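Local structure of protein FAM179B (Mus musculus, 5DN7) at residues G66-L71 / Q102-P107; E161-C166 / R199-E204. The protein binds microtubules and promotes their polymerization through its TOG regions, this chain being the second of them, and takes part in building primary cilia and setting their length. All coordinates share one frame; numbering follows the deposited sequence.

Interaction 1 (G66-L71 / Q102-P107)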
loop_
_atom_site.group_PDB
_atom_site.type_symbol
_atom_site.label_atom_id
_atom_site.label_comp_id
_atom_site.label_asym_id
_atom_site.label_seq_id
_atom_site.Cartn_x
_atom_site.Cartn_y
_atom_site.Cartn_z
ATOM N N GLY A 66 -18.830 0.560 11.624
ATOM C CA GLY A 66 -19.471 -0.714 11.342
ATOM C C GLY A 66 -19.260 -1.179 9.903
ATOM O O GLY A 66 -18.829 -2.307 9.658
ATOM N N PHE A 67 -19.551 -0.290 8.958
ATOM C CA PHE A 67 -19.435 -0.567 7.527
ATOM C C PHE A 67 -18.031 -1.026 7.151
ATOM O O PHE A 67 -17.844 -2.047 6.483
ATOM C CB PHE A 67 -19.809 0.691 6.737
ATOM C CG PHE A 67 -19.933 0.472 5.248
ATOM C CD1 PHE A 67 -20.843 -0.439 4.739
ATOM C CD2 PHE A 67 -19.171 1.203 4.365
ATOM C CE1 PHE A 67 -20.965 -0.635 3.374
ATOM C CE2 PHE A 67 -19.296 1.013 3.004
ATOM C CZ PHE A 67 -20.194 0.091 2.511
ATOM N N ILE A 68 -17.045 -0.255 7.589
ATOM C CA ILE A 68 -15.658 -0.572 7.299
ATOM C C ILE A 68 -15.304 -1.928 7.918
ATOM O O ILE A 68 -14.586 -2.719 7.306
ATOM C CB ILE A 68 -14.709 0.540 7.806
ATOM C CG1 ILE A 68 -14.806 1.761 6.887
ATOM C CG2 ILE A 68 -13.274 0.053 7.851
ATOM C CD1 ILE A 68 -14.298 3.044 7.495
ATOM N N SER A 69 -15.846 -2.206 9.103
ATOM C CA SER A 69 -15.649 -3.499 9.765
ATOM C C SER A 69 -16.173 -4.662 8.896
ATOM O O SER A 69 -15.502 -5.689 8.692
ATOM C CB SER A 69 -16.339 -3.468 11.135
ATOM O OG SER A 69 -16.081 -4.633 11.894
ATOM N N LEU A 70 -17.370 -4.470 8.356
ATOM C CA LEU A 70 -17.960 -5.407 7.411
ATOM C C LEU A 70 -17.050 -5.655 6.199
ATOM O O LEU A 70 -16.774 -6.813 5.839
ATOM C CB LEU A 70 -19.312 -4.887 6.933
ATOM C CG LEU A 70 -19.988 -5.785 5.909
ATOM C CD1 LEU A 70 -20.306 -7.123 6.565
ATOM C CD2 LEU A 70 -21.237 -5.135 5.370
ATOM N N LEU A 71 -16.578 -4.574 5.582
ATOM C CA LEU A 71 -15.654 -4.698 4.455
ATOM C C LEU A 71 -14.401 -5.481 4.852
ATOM O O LEU A 71 -13.902 -6.304 4.088
ATOM C CB LEU A 71 -15.270 -3.320 3.916
ATOM C CG LEU A 71 -16.456 -2.510 3.377
ATOM C CD1 LEU A 71 -16.003 -1.214 2.743
ATOM C CD2 LEU A 71 -17.285 -3.315 2.393
ATOM N N GLN A 102 -9.181 10.576 6.898
ATOM C CA GLN A 102 -8.131 10.765 7.881
ATOM C C GLN A 102 -8.585 10.067 9.151
ATOM O O GLN A 102 -7.786 9.451 9.855
ATOM C CB GLN A 102 -7.897 12.252 8.145
ATOM C CG GLN A 102 -6.700 12.544 9.034
ATOM C CD GLN A 102 -6.059 13.884 8.728
ATOM O OE1 GLN A 102 -5.628 14.135 7.602
ATOM N NE2 GLN A 102 -5.996 14.753 9.730
ATOM N N GLN A 103 -9.879 10.167 9.437
ATOM C CA GLN A 103 -10.436 9.524 10.585
ATOM C C GLN A 103 -10.303 8.039 10.457
ATOM O O GLN A 103 -10.281 7.350 11.443
ATOM C CB GLN A 103 -11.911 9.886 10.739
ATOM C CG GLN A 103 -12.586 9.213 11.905
ATOM C CD GLN A 103 -11.901 9.539 13.228
ATOM O OE1 GLN A 103 -11.871 10.654 13.627
ATOM N NE2 GLN A 103 -11.339 8.547 13.880
ATOM N N PHE A 104 -10.236 7.508 9.245
ATOM C CA PHE A 104 -10.181 6.040 9.238
ATOM C C PHE A 104 -8.900 5.437 8.658
ATOM O O PHE A 104 -8.910 4.322 8.113
ATOM C CB PHE A 104 -11.376 5.489 8.462
ATOM C CG PHE A 104 -12.690 5.930 9.006
ATOM C CD1 PHE A 104 -13.252 5.278 10.087
ATOM C CD2 PHE A 104 -13.362 7.000 8.450
ATOM C CE1 PHE A 104 -14.457 5.684 10.597
ATOM C CE2 PHE A 104 -14.565 7.417 8.962
ATOM C CZ PHE A 104 -15.118 6.754 10.034
ATOM N N LEU A 105 -7.801 6.170 8.779
ATOM C CA LEU A 105 -6.549 5.788 8.144
ATOM C C LEU A 105 -6.051 4.399 8.570
ATOM O O LEU A 105 -5.603 3.580 7.741
ATOM C CB LEU A 105 -5.494 6.836 8.458
ATOM C CG LEU A 105 -4.231 6.788 7.619
ATOM C CD1 LEU A 105 -4.619 6.920 6.157
ATOM C CD2 LEU A 105 -3.291 7.903 8.064
ATOM N N GLY A 106 -6.143 4.144 9.872
ATOM C CA GLY A 106 -5.684 2.897 10.465
ATOM C C GLY A 106 -6.406 1.665 9.958
ATOM O O GLY A 106 -5.768 0.741 9.435
ATOM N N PRO A 107 -7.738 1.623 10.147
ATOM C CA PRO A 107 -8.595 0.572 9.596
ATOM C C PRO A 107 -8.435 0.370 8.081
ATOM O O PRO A 107 -8.299 -0.770 7.643
ATOM C CB PRO A 107 -10.005 1.071 9.931
ATOM C CG PRO A 107 -9.839 1.808 11.180
ATOM C CD PRO A 107 -8.476 2.473 11.100
#

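Interaction 2 (E161-C166 / R199-E204)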
loop_
_atom_site.group_PDB
_atom_site.type_symbol
_atom_site.label_atom_id
_atom_site.label_comp_id
_atom_site.label_asym_id
_atom_site.label_seq_id
_atom_site.Cartn_x
_atom_site.Cartn_y
_atom_site.Cartn_z
ATOM N N GLU A 161 5.529 -6.004 -1.239
ATOM C CA GLU A 161 4.595 -4.967 -1.646
ATOM C C GLU A 161 4.661 -3.696 -0.806
ATOM O O GLU A 161 4.394 -2.622 -1.322
ATOM C CB GLU A 161 3.178 -5.517 -1.613
ATOM C CG GLU A 161 2.911 -6.443 -2.784
ATOM C CD GLU A 161 3.124 -5.739 -4.122
ATOM O OE1 GLU A 161 2.179 -5.084 -4.613
ATOM O OE2 GLU A 161 4.237 -5.842 -4.685
ATOM N N VAL A 162 4.996 -3.811 0.482
ATOM C CA VAL A 162 5.282 -2.630 1.286
ATOM C C VAL A 162 6.409 -1.841 0.626
ATOM O O VAL A 162 6.302 -0.613 0.405
ATOM C CB VAL A 162 5.687 -2.996 2.735
ATOM C CG1 VAL A 162 6.316 -1.784 3.426
ATOM C CG2 VAL A 162 4.480 -3.492 3.515
ATOM N N VAL A 163 7.488 -2.554 0.294
ATOM C CA VAL A 163 8.597 -1.864 -0.351
ATOM C C VAL A 163 8.170 -1.258 -1.716
ATOM O O VAL A 163 8.507 -0.112 -2.033
ATOM C CB VAL A 163 9.810 -2.793 -0.562
ATOM C CG1 VAL A 163 10.996 -1.994 -1.126
ATOM C CG2 VAL A 163 10.187 -3.452 0.726
ATOM N N ASN A 164 7.393 -1.999 -2.498
ATOM C CA ASN A 164 6.996 -1.461 -3.803
ATOM C C ASN A 164 6.090 -0.235 -3.686
ATOM O O ASN A 164 6.156 0.676 -4.510
ATOM C CB ASN A 164 6.293 -2.522 -4.657
ATOM C CG ASN A 164 7.265 -3.525 -5.288
ATOM O OD1 ASN A 164 8.402 -3.193 -5.640
ATOM N ND2 ASN A 164 6.804 -4.762 -5.438
ATOM N N ILE A 165 5.238 -0.221 -2.669
ATOM C CA ILE A 165 4.352 0.920 -2.444
ATOM C C ILE A 165 5.179 2.134 -2.003
ATOM O O ILE A 165 4.863 3.277 -2.366
ATOM C CB ILE A 165 3.253 0.570 -1.405
ATOM C CG1 ILE A 165 2.251 -0.409 -2.021
ATOM C CG2 ILE A 165 2.505 1.804 -0.925
ATOM C CD1 ILE A 165 1.342 -1.102 -0.955
ATOM N N CYS A 166 6.241 1.884 -1.229
ATOM C CA CYS A 166 7.197 2.949 -0.941
ATOM C C CYS A 166 7.821 3.512 -2.238
ATOM O O CYS A 166 7.884 4.748 -2.426
ATOM C CB CYS A 166 8.290 2.453 0.017
ATOM S SG CYS A 166 7.669 2.158 1.692
ATOM N N ARG A 199 14.568 -8.239 -1.209
ATOM C CA ARG A 199 15.876 -7.596 -1.350
ATOM C C ARG A 199 15.976 -6.820 -2.675
ATOM O O ARG A 199 16.500 -5.708 -2.714
ATOM C CB ARG A 199 17.007 -8.638 -1.243
ATOM C CG ARG A 199 17.084 -9.338 0.104
ATOM C CD ARG A 199 18.395 -10.126 0.276
ATOM N NE ARG A 199 18.649 -11.093 -0.795
ATOM C CZ ARG A 199 18.311 -12.381 -0.751
ATOM N NH1 ARG A 199 17.686 -12.883 0.307
ATOM N NH2 ARG A 199 18.591 -13.180 -1.776
ATOM N N GLN A 200 15.469 -7.420 -3.749
ATOM C CA GLN A 200 15.465 -6.773 -5.058
ATOM C C GLN A 200 14.610 -5.509 -5.035
ATOM O O GLN A 200 14.986 -4.483 -5.603
ATOM C CB GLN A 200 14.950 -7.736 -6.130
ATOM C CG GLN A 200 15.931 -8.838 -6.494
ATOM C CD GLN A 200 15.373 -9.795 -7.531
ATOM O OE1 GLN A 200 16.106 -10.309 -8.375
ATOM N NE2 GLN A 200 14.069 -10.037 -7.472
ATOM N N ALA A 201 13.464 -5.590 -4.367
ATOM C CA ALA A 201 12.590 -4.431 -4.180
ATOM C C ALA A 201 13.312 -3.331 -3.416
ATOM O O ALA A 201 13.251 -2.155 -3.800
ATOM C CB ALA A 201 11.315 -4.826 -3.464
ATOM N N ALA A 202 14.001 -3.720 -2.342
ATOM C CA ALA A 202 14.687 -2.767 -1.476
ATOM C C ALA A 202 15.856 -2.079 -2.179
ATOM O O ALA A 202 16.123 -0.915 -1.916
ATOM C CB ALA A 202 15.181 -3.453 -0.196
ATOM N N LEU A 203 16.566 -2.799 -3.044
ATOM C CA LEU A 203 17.628 -2.174 -3.825
ATOM C C LEU A 203 17.040 -1.139 -4.798
ATOM O O LEU A 203 17.574 -0.033 -4.929
ATOM C CB LEU A 203 18.448 -3.239 -4.572
ATOM C CG LEU A 203 19.263 -4.149 -3.628
ATOM C CD1 LEU A 203 19.674 -5.453 -4.312
ATOM C CD2 LEU A 203 20.496 -3.429 -3.060
ATOM N N GLU A 204 15.931 -1.471 -5.461
ATOM C CA GLU A 204 15.281 -0.447 -6.299
ATOM C C GLU A 204 14.876 0.776 -5.487
ATOM O O GLU A 204 15.065 1.945 -5.924
ATOM C CB GLU A 204 14.045 -1.014 -7.001
ATOM C CG GLU A 204 14.361 -2.053 -8.055
ATOM C CD GLU A 204 15.126 -1.492 -9.268
ATOM O OE1 GLU A 204 14.532 -0.744 -10.085
ATOM O OE2 GLU A 204 16.327 -1.826 -9.410
#

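Interaction 1 (G66-L71 / Q102-P107)
I68 meets F104 and P107 in an apolar contact between two successive predicted HEAT repeats, joining helix 61-74 to the start of helix 105-114. One isoleucine carries the whole of the first side and divides its two branches between two partners. The delta methyl reaches over a face of the F104 ring: CD1 of I68 lies 3.9 Å from the ring centroid, 26° off the normal, a CH-pi contact. It is displaced toward the CG and CD1 side of the ring, with CD1 of I68 3.6 Å from CD1 of F104. The opposite face of the phenylalanine carries CG of Q103, so the ring is held between two aliphatic groups. The other branch, CG2 of I68, stands anti to the backbone N and comes to 4.0 Å from CB of P107, in the first turn of helix 105-114. F104 itself is the N-cap residue of that helix, and its side chain also packs on H61, L64 and V65 of helix 61-74, while I68 leans on L93 of helix 80-97. With carbon atoms alone meeting across it, the join depends on shape and the exclusion of water, and F104 sets the start of helix 105-114 against helix 61-74.

Interaction 2 (E161-C166 / R199-E204)
V163 and A201 form the centre of this contact, where helices 156-172 and 196-213 run side by side with V163 CA 6.1 Å from A201 CA. CG1 of V163, anti to its backbone N (chi1 -175°), extends toward the second helix, where it lies 3.7 Å from CB of A201 and 3.5 Å from A201 O. The same methyl also nears the backbone N of A202. Alongside, OD1 of N164 comes to 4.0 Å from CB of A201, so the alanine methyl meets both a valine and an amide. One turn back, E161 holds that amide: ND2 of N164 donates to E161 OE2 at 2.9 Å, nearly straight at 166°, with the carboxylate oxygen in the amide plane. OD1 of N164 is hydrogen-bonded to Y261, which also packs on A201, and E161 OE1 is bonded to Y127. An alanine in place of N164 would probably leave the Y261 hydroxyl and E161 OE2 without these mates and open a gap beside A201. The axes of 161-166 and 199-204 lie 8.9 Å apart at 16°, consistent with the small A201 between them; such near-parallel packing of equivalent helices in successive repeats is that of a HEAT solenoid.

In the fold
Interactions 1 and 2 lie in series along one TOG domain, on opposite sides of the chain's centre. Their centres are 26 Å apart and their nearest atoms about 11 Å, so they do not touch. Interaction 1 comes first, tying the predicted HEAT 5 repeat to HEAT 6 through helices 61-74 and 105-114; interaction 2 follows, tying the predicted HEAT 7 to HEAT 8 through helices 156-172 and 196-213. Each links a repeat to its successor; 30 residues, 21 of them helical, separate the segments of interaction 1, and 32, 17 of them helical, those of interaction 2. Such successive junctions build the elongated solenoid, and the TOG regions mediate the interaction with microtubules.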